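PDB 2PYY: ionotropic glutamate receptor bacterial homologue from Nostoc punctiforme, which binds L-glutamate in its ligand-binding core and, as a bacterial relative of ionotropic glutamate receptors, probably couples that binding to opening of an ion channel. Local coordinates for residues T9-P13 with P14-S18; S48-P51 with E52-A56; T125-E129 with H130-V134; V115-T118 with A119-A123; R32-A35 with T36-I40. All coordinates share one frame; numbering follows the deposited sequence.

How the contacts relate
From the N terminus the contacts run in the order 1, 5, 2, 4, 3; each closes within one continuous stretch, so none nests inside or crosses another. Contact 1 turns the chain back just after strand 5-10, contact 5 ends helix 26-38, and contact 2 starts helix 50-58. Contact 4 leads strand 114-118 into helix 122-129, and contact 3 ends that helix and opens strand 133-137, completing a beta-alpha-beta unit. Contacts 1, 2 and 4 touch one another around the bound glutamate, with Arg10 lying near Val50 and Thr118. Contact 5 lies farthest from contact 3, their centres about 39 Å apart.

Contact 1: residues T9-P13 with P14-S18; sequences TRVIP and PFVLS. With GLU (glutamic acid), chain E.
Ile12 and Val16 face each other as an antiparallel hydrogen-bonded pair: Ile12 N reaches Val16 O at 2.9 Å, and Val16 N returns to Ile12 O from above the carbonyl plane. Phe15 N also turns to Ile12 O, in a weak bond, which puts Phe15 and Val16 together opposite one residue and meets the definition of a classic beta bulge. The peptide bond between Pro13 and Pro14 is cis, and beyond it Leu17 CG comes back to 3.5 Å from Pro13 CB. Val16 CB lies 3.2 Å from Arg10 O. Arg10, its CB pointing away from 14-18, runs toward the ligand. Its CG is anti to the backbone N (chi1 180°), and a bend at chi2 of -100° carries Arg10 CD to 3.4 Å from OE2 of the bound glutamate. Arg10 NE makes a weak bond of 3.3 Å to Val11 O. Farther out, Arg10 NH1 lies 3.0 Å from OE1 of the ligand, and Arg10 NH2 approaches that same OE1 to 2.8 Å. The ligand carboxylate sits over one face of the guanidinium, offset toward its rim, though the fit is too close in the model to be taken literally. A leucine in place of Arg10 would probably leave the side-chain carboxylate of the ligand without this positive partner. Ile12 CD1 borders the same carboxylate. Around the turn, Thr9 pairs with strand 42-47, Ile12 rests on Val161 of helix 159-166, Val16 meets Ile28 of helix 26-38, and the Phe15 ring stands edge-to-face with Phe86 and Tyr186.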
loop_
_atom_site.group_PDB
_atom_site.type_symbol
_atom_site.label_atom_id
_atom_site.label_comp_id
_atom_site.label_asym_id
_atom_site.label_seq_id
_atom_site.Cartn_x
_atom_site.Cartn_y
_atom_site.Cartn_z
ATOM N N THR B 9 17.502 6.827 4.512
ATOM C CA THR B 9 17.334 5.537 5.155
ATOM C C THR B 9 16.468 5.757 6.389
ATOM O O THR B 9 16.313 6.882 6.852
ATOM C CB THR B 9 18.686 4.897 5.578
ATOM O OG1 THR B 9 19.260 5.607 6.687
ATOM C CG2 THR B 9 19.655 4.899 4.408
ATOM N N ARG B 10 15.903 4.676 6.903
ATOM C CA ARG B 10 15.064 4.721 8.082
ATOM C C ARG B 10 15.449 3.468 8.865
ATOM O O ARG B 10 15.554 2.370 8.308
ATOM C CB ARG B 10 13.590 4.709 7.659
ATOM C CG ARG B 10 12.586 4.751 8.793
ATOM C CD ARG B 10 12.056 3.358 9.065
ATOM N NE ARG B 10 11.260 3.285 10.282
ATOM C CZ ARG B 10 10.140 3.967 10.498
ATOM N NH1 ARG B 10 9.663 4.788 9.569
ATOM N NH2 ARG B 10 9.500 3.847 11.656
ATOM N N VAL B 11 15.712 3.660 10.152
ATOM C CA VAL B 11 16.107 2.583 11.049
ATOM C C VAL B 11 14.937 1.653 11.343
ATOM O O VAL B 11 13.914 2.073 11.872
ATOM C CB VAL B 11 16.664 3.162 12.365
ATOM C CG1 VAL B 11 17.104 2.029 13.299
ATOM C CG2 VAL B 11 17.850 4.078 12.053
ATOM N N ILE B 12 15.099 0.384 10.983
ATOM C CA ILE B 12 14.070 -0.629 11.194
ATOM C C ILE B 12 14.713 -2.012 11.030
ATOM O O ILE B 12 14.775 -2.556 9.933
ATOM C CB ILE B 12 12.894 -0.454 10.182
ATOM C CG1 ILE B 12 11.889 -1.601 10.351
ATOM C CG2 ILE B 12 13.426 -0.372 8.751
ATOM C CD1 ILE B 12 10.450 -1.128 10.350
ATOM N N PRO B 13 15.229 -2.584 12.129
ATOM C CA PRO B 13 15.871 -3.900 12.089
ATOM C C PRO B 13 14.917 -5.021 11.716
ATOM O O PRO B 13 13.725 -4.964 12.017
ATOM C CB PRO B 13 16.461 -4.044 13.494
ATOM C CG PRO B 13 15.556 -3.215 14.344
ATOM C CD PRO B 13 15.327 -1.989 13.470
ATOM N N PRO B 14 15.433 -6.070 11.056
ATOM C CA PRO B 14 16.837 -6.246 10.663
ATOM C C PRO B 14 17.209 -5.673 9.291
ATOM O O PRO B 14 18.248 -6.036 8.731
ATOM C CB PRO B 14 17.000 -7.757 10.701
ATOM C CG PRO B 14 15.688 -8.211 10.138
ATOM C CD PRO B 14 14.665 -7.307 10.813
ATOM N N PHE B 15 16.363 -4.807 8.734
ATOM C CA PHE B 15 16.670 -4.205 7.433
ATOM C C PHE B 15 17.711 -3.092 7.573
ATOM O O PHE B 15 18.673 -3.035 6.811
ATOM C CB PHE B 15 15.382 -3.692 6.767
ATOM C CG PHE B 15 14.380 -4.784 6.513
ATOM C CD1 PHE B 15 13.480 -5.169 7.504
ATOM C CD2 PHE B 15 14.428 -5.519 5.323
ATOM C CE1 PHE B 15 12.649 -6.280 7.319
ATOM C CE2 PHE B 15 13.605 -6.626 5.131
ATOM C CZ PHE B 15 12.716 -7.010 6.128
ATOM N N VAL B 16 17.523 -2.234 8.570
ATOM C CA VAL B 16 18.443 -1.143 8.851
ATOM C C VAL B 16 18.663 -1.019 10.359
ATOM O O VAL B 16 17.707 -0.837 11.120
ATOM C CB VAL B 16 17.907 0.215 8.344
ATOM C CG1 VAL B 16 18.892 1.332 8.712
ATOM C CG2 VAL B 16 17.699 0.175 6.835
ATOM N N LEU B 17 19.919 -1.119 10.784
ATOM C CA LEU B 17 20.276 -0.993 12.202
ATOM C C LEU B 17 21.386 0.035 12.367
ATOM O O LEU B 17 22.138 0.289 11.429
ATOM C CB LEU B 17 20.761 -2.323 12.771
ATOM C CG LEU B 17 19.842 -3.536 12.680
ATOM C CD1 LEU B 17 19.919 -4.146 11.300
ATOM C CD2 LEU B 17 20.283 -4.563 13.733
ATOM N N SER B 18 21.495 0.607 13.562
ATOM C CA SER B 18 22.508 1.621 13.857
ATOM C C SER B 18 23.093 1.513 15.272
ATOM O O SER B 18 22.356 1.405 16.247
ATOM C CB SER B 18 21.901 3.017 13.678
ATOM O OG SER B 18 22.798 4.020 14.118
HETATM N N GLU E . 6.780 -1.193 5.484
HETATM C CA GLU E . 6.204 -0.050 6.251
HETATM C C GLU E . 5.818 1.073 5.294
HETATM O O GLU E . 6.428 1.145 4.206
HETATM C CB GLU E . 7.225 0.476 7.261
HETATM C CG GLU E . 6.686 1.568 8.180
HETATM C CD GLU E . 7.762 2.180 9.068
HETATM O OE1 GLU E . 7.406 2.926 10.004
HETATM O OE2 GLU E . 8.959 1.919 8.823
HETATM O OXT GLU E . 4.921 1.870 5.638
#

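Contact 2: residues S48-P51 with E52-A56; sequences SSVP and ELISA. With GLU (glutamic acid), chain E.
Ser49 OG accepts a bond from Glu52 N at 3.2 Å, with an N-H...O angle of 152°. A chi1 of 68° sets OG between the backbone N and the carbonyl carbon, facing the start of the helix. The close packing lies on the buried side. Val50 and Ile54 run side by side there, pointing the same way, and Val50 CG1 meets Ile54 CG1 at 4.1 Å. Ile54 CG1 also presses to 3.1 Å from Val50 O, the carbonyl that takes the bond from Ile54 N nearly head-on. From the other branch of Val50, CG2 stands 3.3 Å from CD of the bound glutamate. The bond from Glu52 N to Ser49 OG makes Ser49 the N-cap of helix 50-58, the helix that leads away from the ligand pocket; Leu53 N bonds back to Ser49 O. On the more exposed, polar side one side-chain bond replaces close apolar contact. Glu52 stretches back along the chain, extended beyond CG, until Glu52 OE2 receives Ser48 N at 2.9 Å from above the carboxylate plane. Since this bond comes from Ser48 and not from the N-cap residue, it makes no capping box. Glu52 also packs on His131 of the second subunit, while Pro51, itself exposed, sets its CD against Gly120 O.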
loop_
_atom_site.group_PDB
_atom_site.type_symbol
_atom_site.label_atom_id
_atom_site.label_comp_id
_atom_site.label_asym_id
_atom_site.label_seq_id
_atom_site.Cartn_x
_atom_site.Cartn_y
_atom_site.Cartn_z
ATOM N N SER B 48 13.257 9.854 10.410
ATOM C CA SER B 48 12.535 9.261 11.522
ATOM C C SER B 48 11.270 8.454 11.234
ATOM O O SER B 48 10.775 7.743 12.112
ATOM C CB SER B 48 12.198 10.372 12.517
ATOM O OG SER B 48 11.727 9.838 13.743
ATOM N N SER B 49 10.748 8.558 10.021
ATOM C CA SER B 49 9.531 7.848 9.684
ATOM C C SER B 49 9.453 7.728 8.175
ATOM O O SER B 49 10.177 8.408 7.448
ATOM C CB SER B 49 8.295 8.613 10.189
ATOM O OG SER B 49 8.121 9.838 9.459
ATOM N N VAL B 50 8.559 6.872 7.706
ATOM C CA VAL B 50 8.385 6.685 6.283
ATOM C C VAL B 50 7.905 7.975 5.613
ATOM O O VAL B 50 8.465 8.382 4.603
ATOM C CB VAL B 50 7.407 5.543 6.024
ATOM C CG1 VAL B 50 7.105 5.436 4.532
ATOM C CG2 VAL B 50 8.036 4.235 6.515
ATOM N N PRO B 51 6.856 8.625 6.156
ATOM C CA PRO B 51 6.431 9.859 5.480
ATOM C C PRO B 51 7.525 10.929 5.462
ATOM O O PRO B 51 7.665 11.670 4.486
ATOM C CB PRO B 51 5.172 10.271 6.248
ATOM C CG PRO B 51 5.301 9.571 7.577
ATOM C CD PRO B 51 5.918 8.243 7.226
ATOM N N GLU B 52 8.315 10.978 6.528
ATOM C CA GLU B 52 9.412 11.933 6.614
ATOM C C GLU B 52 10.434 11.613 5.509
ATOM O O GLU B 52 10.990 12.514 4.883
ATOM C CB GLU B 52 10.068 11.836 7.988
ATOM C CG GLU B 52 10.606 13.135 8.531
ATOM C CD GLU B 52 11.161 12.967 9.947
ATOM O OE1 GLU B 52 10.418 13.247 10.912
ATOM O OE2 GLU B 52 12.332 12.531 10.070
ATOM N N LEU B 53 10.677 10.327 5.270
ATOM C CA LEU B 53 11.602 9.919 4.222
ATOM C C LEU B 53 11.020 10.259 2.842
ATOM O O LEU B 53 11.716 10.777 1.960
ATOM C CB LEU B 53 11.893 8.413 4.323
ATOM C CG LEU B 53 12.800 7.791 3.253
ATOM C CD1 LEU B 53 13.651 6.665 3.851
ATOM C CD2 LEU B 53 11.945 7.285 2.107
ATOM N N ILE B 54 9.736 9.969 2.655
ATOM C CA ILE B 54 9.075 10.262 1.393
ATOM C C ILE B 54 9.130 11.761 1.079
ATOM O O ILE B 54 9.447 12.147 -0.047
ATOM C CB ILE B 54 7.595 9.805 1.419
ATOM C CG1 ILE B 54 7.524 8.303 1.701
ATOM C CG2 ILE B 54 6.904 10.147 0.091
ATOM C CD1 ILE B 54 8.584 7.487 1.014
ATOM N N SER B 55 8.847 12.605 2.068
ATOM C CA SER B 55 8.879 14.046 1.835
ATOM C C SER B 55 10.262 14.540 1.398
ATOM O O SER B 55 10.362 15.464 0.584
ATOM C CB SER B 55 8.391 14.811 3.078
ATOM O OG SER B 55 9.031 14.369 4.266
ATOM N N ALA B 56 11.325 13.929 1.921
ATOM C CA ALA B 56 12.689 14.312 1.534
ATOM C C ALA B 56 12.876 14.038 0.037
ATOM O O ALA B 56 13.535 14.804 -0.679
ATOM C CB ALA B 56 13.723 13.523 2.338
HETATM N N GLU E . 6.780 -1.193 5.484
HETATM C CA GLU E . 6.204 -0.050 6.251
HETATM C C GLU E . 5.818 1.073 5.294
HETATM O O GLU E . 6.428 1.145 4.206
HETATM C CB GLU E . 7.225 0.476 7.261
HETATM C CG GLU E . 6.686 1.568 8.180
HETATM C CD GLU E . 7.762 2.180 9.068
HETATM O OE1 GLU E . 7.406 2.926 10.004
HETATM O OE2 GLU E . 8.959 1.919 8.823
HETATM O OXT GLU E . 4.921 1.870 5.638
#

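Contact 3: residues T125-E129 with H130-V134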
loop_
_atom_site.group_PDB
_atom_site.type_symbol
_atom_site.label_atom_id
_atom_site.label_comp_id
_atom_site.label_asym_id
_atom_site.label_seq_id
_atom_site.Cartn_x
_atom_site.Cartn_y
_atom_site.Cartn_z
ATOM N N THR B 125 -2.519 2.671 8.046
ATOM C CA THR B 125 -3.473 2.866 6.958
ATOM C C THR B 125 -4.461 1.691 6.925
ATOM O O THR B 125 -5.681 1.881 6.934
ATOM C CB THR B 125 -2.745 2.976 5.588
ATOM O OG1 THR B 125 -1.967 4.174 5.570
ATOM C CG2 THR B 125 -3.740 3.029 4.428
ATOM N N TYR B 126 -3.922 0.480 6.899
ATOM C CA TYR B 126 -4.747 -0.714 6.890
ATOM C C TYR B 126 -5.735 -0.713 8.069
ATOM O O TYR B 126 -6.941 -0.926 7.892
ATOM C CB TYR B 126 -3.856 -1.957 6.931
ATOM C CG TYR B 126 -4.604 -3.262 7.077
ATOM C CD1 TYR B 126 -4.708 -3.895 8.319
ATOM C CD2 TYR B 126 -5.174 -3.885 5.969
ATOM C CE1 TYR B 126 -5.354 -5.123 8.447
ATOM C CE2 TYR B 126 -5.820 -5.108 6.088
ATOM C CZ TYR B 126 -5.905 -5.720 7.323
ATOM O OH TYR B 126 -6.525 -6.939 7.434
ATOM N N LEU B 127 -5.229 -0.454 9.269
ATOM C CA LEU B 127 -6.088 -0.427 10.441
ATOM C C LEU B 127 -7.204 0.610 10.329
ATOM O O LEU B 127 -8.375 0.285 10.526
ATOM C CB LEU B 127 -5.263 -0.164 11.700
ATOM C CG LEU B 127 -4.246 -1.251 12.040
ATOM C CD1 LEU B 127 -3.282 -0.725 13.086
ATOM C CD2 LEU B 127 -4.949 -2.513 12.538
ATOM N N ARG B 128 -6.845 1.853 10.011
ATOM C CA ARG B 128 -7.834 2.926 9.887
ATOM C C ARG B 128 -8.916 2.578 8.871
ATOM O O ARG B 128 -10.111 2.692 9.150
ATOM C CB ARG B 128 -7.167 4.247 9.475
ATOM C CG ARG B 128 -6.136 4.760 10.464
ATOM C CD ARG B 128 -5.847 6.238 10.259
ATOM N NE ARG B 128 -5.362 6.539 8.918
ATOM C CZ ARG B 128 -4.121 6.322 8.494
ATOM N NH1 ARG B 128 -3.218 5.804 9.310
ATOM N NH2 ARG B 128 -3.791 6.609 7.242
ATOM N N GLU B 129 -8.490 2.157 7.686
ATOM C CA GLU B 129 -9.416 1.794 6.627
ATOM C C GLU B 129 -10.347 0.648 7.016
ATOM O O GLU B 129 -11.461 0.553 6.504
ATOM C CB GLU B 129 -8.642 1.448 5.357
ATOM C CG GLU B 129 -8.000 2.662 4.696
ATOM C CD GLU B 129 -7.110 2.283 3.523
ATOM O OE1 GLU B 129 -6.697 3.191 2.768
ATOM O OE2 GLU B 129 -6.824 1.069 3.371
ATOM N N HIS B 130 -9.900 -0.210 7.926
ATOM C CA HIS B 130 -10.727 -1.317 8.390
ATOM C C HIS B 130 -11.427 -0.928 9.684
ATOM O O HIS B 130 -11.823 -1.779 10.477
ATOM C CB HIS B 130 -9.882 -2.568 8.610
ATOM C CG HIS B 130 -9.390 -3.180 7.338
ATOM N ND1 HIS B 130 -9.571 -4.511 7.032
ATOM C CD2 HIS B 130 -8.757 -2.631 6.274
ATOM C CE1 HIS B 130 -9.077 -4.755 5.831
ATOM N NE2 HIS B 130 -8.578 -3.631 5.350
ATOM N N HIS B 131 -11.552 0.380 9.889
ATOM C CA HIS B 131 -12.203 0.946 11.060
ATOM C C HIS B 131 -11.770 0.376 12.401
ATOM O O HIS B 131 -12.596 0.139 13.273
ATOM C CB HIS B 131 -13.724 0.839 10.896
ATOM C CG HIS B 131 -14.267 1.686 9.786
ATOM N ND1 HIS B 131 -14.065 1.393 8.455
ATOM C CD2 HIS B 131 -14.988 2.834 9.812
ATOM C CE1 HIS B 131 -14.636 2.321 7.709
ATOM N NE2 HIS B 131 -15.203 3.208 8.507
ATOM N N ILE B 132 -10.466 0.173 12.568
ATOM C CA ILE B 132 -9.913 -0.340 13.822
ATOM C C ILE B 132 -9.220 0.822 14.542
ATOM O O ILE B 132 -8.506 1.603 13.917
ATOM C CB ILE B 132 -8.841 -1.423 13.571
ATOM C CG1 ILE B 132 -9.399 -2.517 12.654
ATOM C CG2 ILE B 132 -8.367 -2.003 14.896
ATOM C CD1 ILE B 132 -10.605 -3.215 13.215
ATOM N N SER B 133 -9.428 0.921 15.853
ATOM C CA SER B 133 -8.809 1.964 16.653
ATOM C C SER B 133 -7.310 1.706 16.673
ATOM O O SER B 133 -6.847 0.629 17.064
ATOM C CB SER B 133 -9.369 1.962 18.077
ATOM O OG SER B 133 -10.711 2.433 18.090
ATOM N N VAL B 134 -6.556 2.705 16.239
ATOM C CA VAL B 134 -5.110 2.580 16.157
ATOM C C VAL B 134 -4.327 3.645 16.910
ATOM O O VAL B 134 -4.597 4.843 16.808
ATOM C CB VAL B 134 -4.662 2.595 14.679
ATOM C CG1 VAL B 134 -5.225 3.831 13.985
ATOM C CG2 VAL B 134 -3.132 2.580 14.587
#
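Leu127 O is gripped by two backbone donors: Ile132 N at 2.9 Å, standing above the carbonyl plane, and His130 N in a weak bond at 3.1 Å. The sounder bond of His130 N goes to Tyr126 O at 3.0 Å, so Leu127 O only shares that hydrogen. His131 N reaches Arg128 O at 2.8 Å, also from above the carbonyl plane. With His131 at a positive phi of 48°, the bonds of Ile132 N and His131 N form a Schellman motif that ends helix 122-129. Leu127 CD2 and Ile132 CB, 4.2 Å apart, supply the apolar contact that usually accompanies it. Beyond the turn, Val134 comes back over the helix: Val134 CG2 lies 3.6 Å from Leu127 CD1, and its CG1 touches the aliphatic CG of Arg128. Arg128 NH1 makes a salt bridge with Glu136, farther along the same strand 133-137. The rings of Tyr126 and His130 meet obliquely, their centroids 4.0 Å apart and planes at 37°. His130 CG is anti to the carbonyl carbon (chi1 -70°), which brings the imidazole against the CE2 side of the tyrosine. Val134 also pairs with a strand of the second subunit, so the sheet continues across that interface. The chemistry implies a well-satisfied helix end, since the carbonyls of Tyr126, Leu127 and Arg128 all find donors. A weak bond to Glu129 O would be consistent with a hydrogen on His131 ND1, without settling the charge.

Contact 4: residues V115-T118 with A119-A123. With GLU (glutamic acid), chain E.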
loop_
_atom_site.group_PDB
_atom_site.type_symbol
_atom_site.label_atom_id
_atom_site.label_comp_id
_atom_site.label_asym_id
_atom_site.label_seq_id
_atom_site.Cartn_x
_atom_site.Cartn_y
_atom_site.Cartn_z
ATOM N N VAL B 115 -5.096 -1.172 18.412
ATOM C CA VAL B 115 -3.856 -1.718 17.868
ATOM C C VAL B 115 -2.778 -0.652 17.665
ATOM O O VAL B 115 -3.019 0.354 17.012
ATOM C CB VAL B 115 -4.127 -2.407 16.526
ATOM C CG1 VAL B 115 -2.834 -2.963 15.956
ATOM C CG2 VAL B 115 -5.156 -3.509 16.720
ATOM N N ALA B 116 -1.594 -0.884 18.225
ATOM C CA ALA B 116 -0.487 0.057 18.101
ATOM C C ALA B 116 0.400 -0.248 16.903
ATOM O O ALA B 116 0.590 -1.407 16.528
ATOM C CB ALA B 116 0.345 0.044 19.365
ATOM N N THR B 117 0.932 0.808 16.298
ATOM C CA THR B 117 1.824 0.685 15.157
ATOM C C THR B 117 2.477 2.051 14.936
ATOM O O THR B 117 2.163 3.021 15.637
ATOM C CB THR B 117 1.055 0.229 13.881
ATOM O OG1 THR B 117 1.996 -0.190 12.883
ATOM C CG2 THR B 117 0.201 1.359 13.324
ATOM N N THR B 118 3.387 2.128 13.975
ATOM C CA THR B 118 4.066 3.391 13.701
ATOM C C THR B 118 3.191 4.352 12.905
ATOM O O THR B 118 2.406 3.942 12.054
ATOM C CB THR B 118 5.401 3.181 12.934
ATOM O OG1 THR B 118 5.148 2.528 11.690
ATOM C CG2 THR B 118 6.364 2.335 13.755
ATOM N N ALA B 119 3.326 5.641 13.203
ATOM C CA ALA B 119 2.572 6.668 12.508
ATOM C C ALA B 119 3.086 6.714 11.066
ATOM O O ALA B 119 4.293 6.612 10.835
ATOM C CB ALA B 119 2.779 8.037 13.197
ATOM N N GLY B 120 2.168 6.861 10.111
ATOM C CA GLY B 120 2.533 6.938 8.704
ATOM C C GLY B 120 2.917 5.621 8.048
ATOM O O GLY B 120 3.505 5.618 6.967
ATOM N N SER B 121 2.574 4.510 8.695
ATOM C CA SER B 121 2.891 3.177 8.189
ATOM C C SER B 121 1.748 2.551 7.392
ATOM O O SER B 121 0.576 2.935 7.539
ATOM C CB SER B 121 3.230 2.244 9.354
ATOM O OG SER B 121 2.086 2.074 10.173
ATOM N N THR B 122 2.082 1.584 6.542
ATOM C CA THR B 122 1.035 0.912 5.787
ATOM C C THR B 122 0.117 0.198 6.781
ATOM O O THR B 122 -1.055 -0.038 6.492
ATOM C CB THR B 122 1.611 -0.109 4.773
ATOM O OG1 THR B 122 2.418 -1.073 5.460
ATOM C CG2 THR B 122 2.456 0.606 3.718
ATOM N N ALA B 123 0.640 -0.120 7.963
ATOM C CA ALA B 123 -0.169 -0.795 8.978
ATOM C C ALA B 123 -1.214 0.160 9.567
ATOM O O ALA B 123 -2.354 -0.234 9.821
ATOM C CB ALA B 123 0.735 -1.358 10.094
HETATM N N GLU E . 6.780 -1.193 5.484
HETATM C CA GLU E . 6.204 -0.050 6.251
HETATM C C GLU E . 5.818 1.073 5.294
HETATM O O GLU E . 6.428 1.145 4.206
HETATM C CB GLU E . 7.225 0.476 7.261
HETATM C CG GLU E . 6.686 1.568 8.180
HETATM C CD GLU E . 7.762 2.180 9.068
HETATM O OE1 GLU E . 7.406 2.926 10.004
HETATM O OE2 GLU E . 8.959 1.919 8.823
HETATM O OXT GLU E . 4.921 1.870 5.638
#
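Ser121 and Thr118 meet through two hydrogen bonds to one acceptor. Ser121 OG gives its proton to Thr118 O at 2.7 Å, tilted a little from the carbonyl plane, and Ser121 N adds a weak bond of 3.4 Å to the same oxygen. The second bond closes a type II turn from Thr118 to Ser121, in which Gly120 takes the positive phi (76°) that favours glycine. Ser121 is also the N-cap of helix 122-129: OG accepts from Ala124 N, and with the proton given to Thr118 O this one hydroxyl ties strand end and helix start together. Of the van der Waals contacts, Ser121 CB lies 3.0 Å from Thr118 OG1 within the turn. Where the first helical residues pass the strand, Ala123 CB comes to 3.3 Å from Thr117 OG1, a hydroxyl whose polar partner is Val156 O on strand 154-158. The third group is polar and reaches the ligand. A chi1 of 60° sets Thr118 OG1 between its backbone N and carbonyl carbon. From there Thr118 OG1 donates to the bound glutamate's OE1 at 2.8 Å. At the helix start, Thr122 N gives its hydrogen to the ligand's OXT at 3.0 Å, while Thr122 CG2 rests 3.4 Å from that oxygen. One strand-to-helix turn thus contributes a bond to each carboxylate, alongside Ser70 and Arg75. Such a turn, opening a beta-alpha-beta unit with a helix N terminus directed at an anion, is typical of the ligand site in two-lobed solute-binding and glutamate-receptor cores.

Contact 5: residues R32-A35 with T36-I40; sequences RSIA and TQIGI
Ala35 O takes two backbone bonds, from Gly39 N and Ile40 N, both at 3.0 Å and from opposite faces of its carbonyl plane, where helix 26-38 ends. Gly39 has a positive phi of 92° and is the C-prime residue of a Schellman motif; its bond to Thr36 O is weak. The motif's apolar pair is Ala35 CB with Ile40 CD1, at 3.7 Å. Next to Ala35, Thr36 folds back onto the preceding turn: Thr36 OG1 stands 2.8 Å from Arg32 O and equally near Ser33 O, and its one proton can serve either. Thr36 CG2 lies alongside Arg32 CG; the guanidinium of Arg32 makes a salt bridge with Asp29. Ile34 and Ile38 run side by side, with Ile34 CG2 3.7 Å from Ile38 CD1. A chi1 of -65° lays Ile38 CG1 3.1 Å from Ile34 O. Replacing Ile38 by alanine is likely to leave Ile34 CG2 without its neighbour and less of the Ile34 carbonyl covered. Ser33 and Ile34 also pack on Leu207 of helix 197-209. The chemistry implies a helix end closed by backbone bonds, with the threonine hydroxyl adding a grip on the preceding turn and aliphatic branches shielding its carbonyls.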
loop_
_atom_site.group_PDB
_atom_site.type_symbol
_atom_site.label_atom_id
_atom_site.label_comp_id
_atom_site.label_asym_id
_atom_site.label_seq_id
_atom_site.Cartn_x
_atom_site.Cartn_y
_atom_site.Cartn_z
ATOM N N ARG B 32 24.397 -1.286 -0.716
ATOM C CA ARG B 32 25.839 -1.174 -0.919
ATOM C C ARG B 32 26.282 -1.987 -2.135
ATOM O O ARG B 32 27.086 -1.518 -2.928
ATOM C CB ARG B 32 26.586 -1.657 0.323
ATOM C CG ARG B 32 28.105 -1.587 0.218
ATOM C CD ARG B 32 28.783 -2.392 1.322
ATOM N NE ARG B 32 28.532 -1.832 2.658
ATOM C CZ ARG B 32 27.986 -2.515 3.660
ATOM N NH1 ARG B 32 27.629 -3.781 3.475
ATOM N NH2 ARG B 32 27.812 -1.937 4.842
ATOM N N SER B 33 25.746 -3.199 -2.293
ATOM C CA SER B 33 26.109 -4.050 -3.430
ATOM C C SER B 33 25.633 -3.467 -4.748
ATOM O O SER B 33 26.350 -3.471 -5.750
ATOM C CB SER B 33 25.511 -5.453 -3.283
ATOM O OG SER B 33 25.879 -6.040 -2.055
ATOM N N ILE B 34 24.397 -2.987 -4.737
ATOM C CA ILE B 34 23.793 -2.392 -5.917
ATOM C C ILE B 34 24.615 -1.178 -6.336
ATOM O O ILE B 34 24.915 -0.997 -7.509
ATOM C CB ILE B 34 22.351 -1.947 -5.617
ATOM C CG1 ILE B 34 21.488 -3.166 -5.283
ATOM C CG2 ILE B 34 21.793 -1.177 -6.788
ATOM C CD1 ILE B 34 20.069 -2.813 -4.865
ATOM N N ALA B 35 24.985 -0.360 -5.357
ATOM C CA ALA B 35 25.761 0.850 -5.605
ATOM C C ALA B 35 27.177 0.540 -6.073
ATOM O O ALA B 35 27.692 1.175 -6.988
ATOM C CB ALA B 35 25.806 1.699 -4.349
ATOM N N THR B 36 27.815 -0.428 -5.435
ATOM C CA THR B 36 29.169 -0.783 -5.817
ATOM C C THR B 36 29.170 -1.337 -7.244
ATOM O O THR B 36 30.054 -1.022 -8.042
ATOM C CB THR B 36 29.763 -1.788 -4.832
ATOM O OG1 THR B 36 28.847 -2.860 -4.648
ATOM C CG2 THR B 36 30.016 -1.127 -3.486
ATOM N N GLN B 37 28.155 -2.121 -7.583
ATOM C CA GLN B 37 28.074 -2.696 -8.914
ATOM C C GLN B 37 27.789 -1.661 -10.006
ATOM O O GLN B 37 28.210 -1.837 -11.147
ATOM C CB GLN B 37 27.002 -3.770 -8.954
ATOM C CG GLN B 37 27.100 -4.630 -10.178
ATOM C CD GLN B 37 25.821 -5.367 -10.452
ATOM O OE1 GLN B 37 25.244 -5.978 -9.550
ATOM N NE2 GLN B 37 25.362 -5.322 -11.703
ATOM N N ILE B 38 27.063 -0.598 -9.662
ATOM C CA ILE B 38 26.722 0.469 -10.612
ATOM C C ILE B 38 27.858 1.489 -10.751
ATOM O O ILE B 38 27.935 2.211 -11.745
ATOM C CB ILE B 38 25.433 1.227 -10.164
ATOM C CG1 ILE B 38 24.228 0.284 -10.199
ATOM C CG2 ILE B 38 25.170 2.419 -11.076
ATOM C CD1 ILE B 38 22.963 0.873 -9.595
ATOM N N GLY B 39 28.734 1.551 -9.753
ATOM C CA GLY B 39 29.838 2.490 -9.799
ATOM C C GLY B 39 29.436 3.782 -9.126
ATOM O O GLY B 39 30.069 4.821 -9.291
ATOM N N ILE B 40 28.365 3.713 -8.353
ATOM C CA ILE B 40 27.880 4.881 -7.656
ATOM C C ILE B 40 28.323 4.871 -6.191
ATOM O O ILE B 40 28.402 3.820 -5.555
ATOM C CB ILE B 40 26.330 4.970 -7.800
ATOM C CG1 ILE B 40 25.737 5.876 -6.730
ATOM C CG2 ILE B 40 25.723 3.580 -7.743
ATOM C CD1 ILE B 40 25.465 5.194 -5.417
#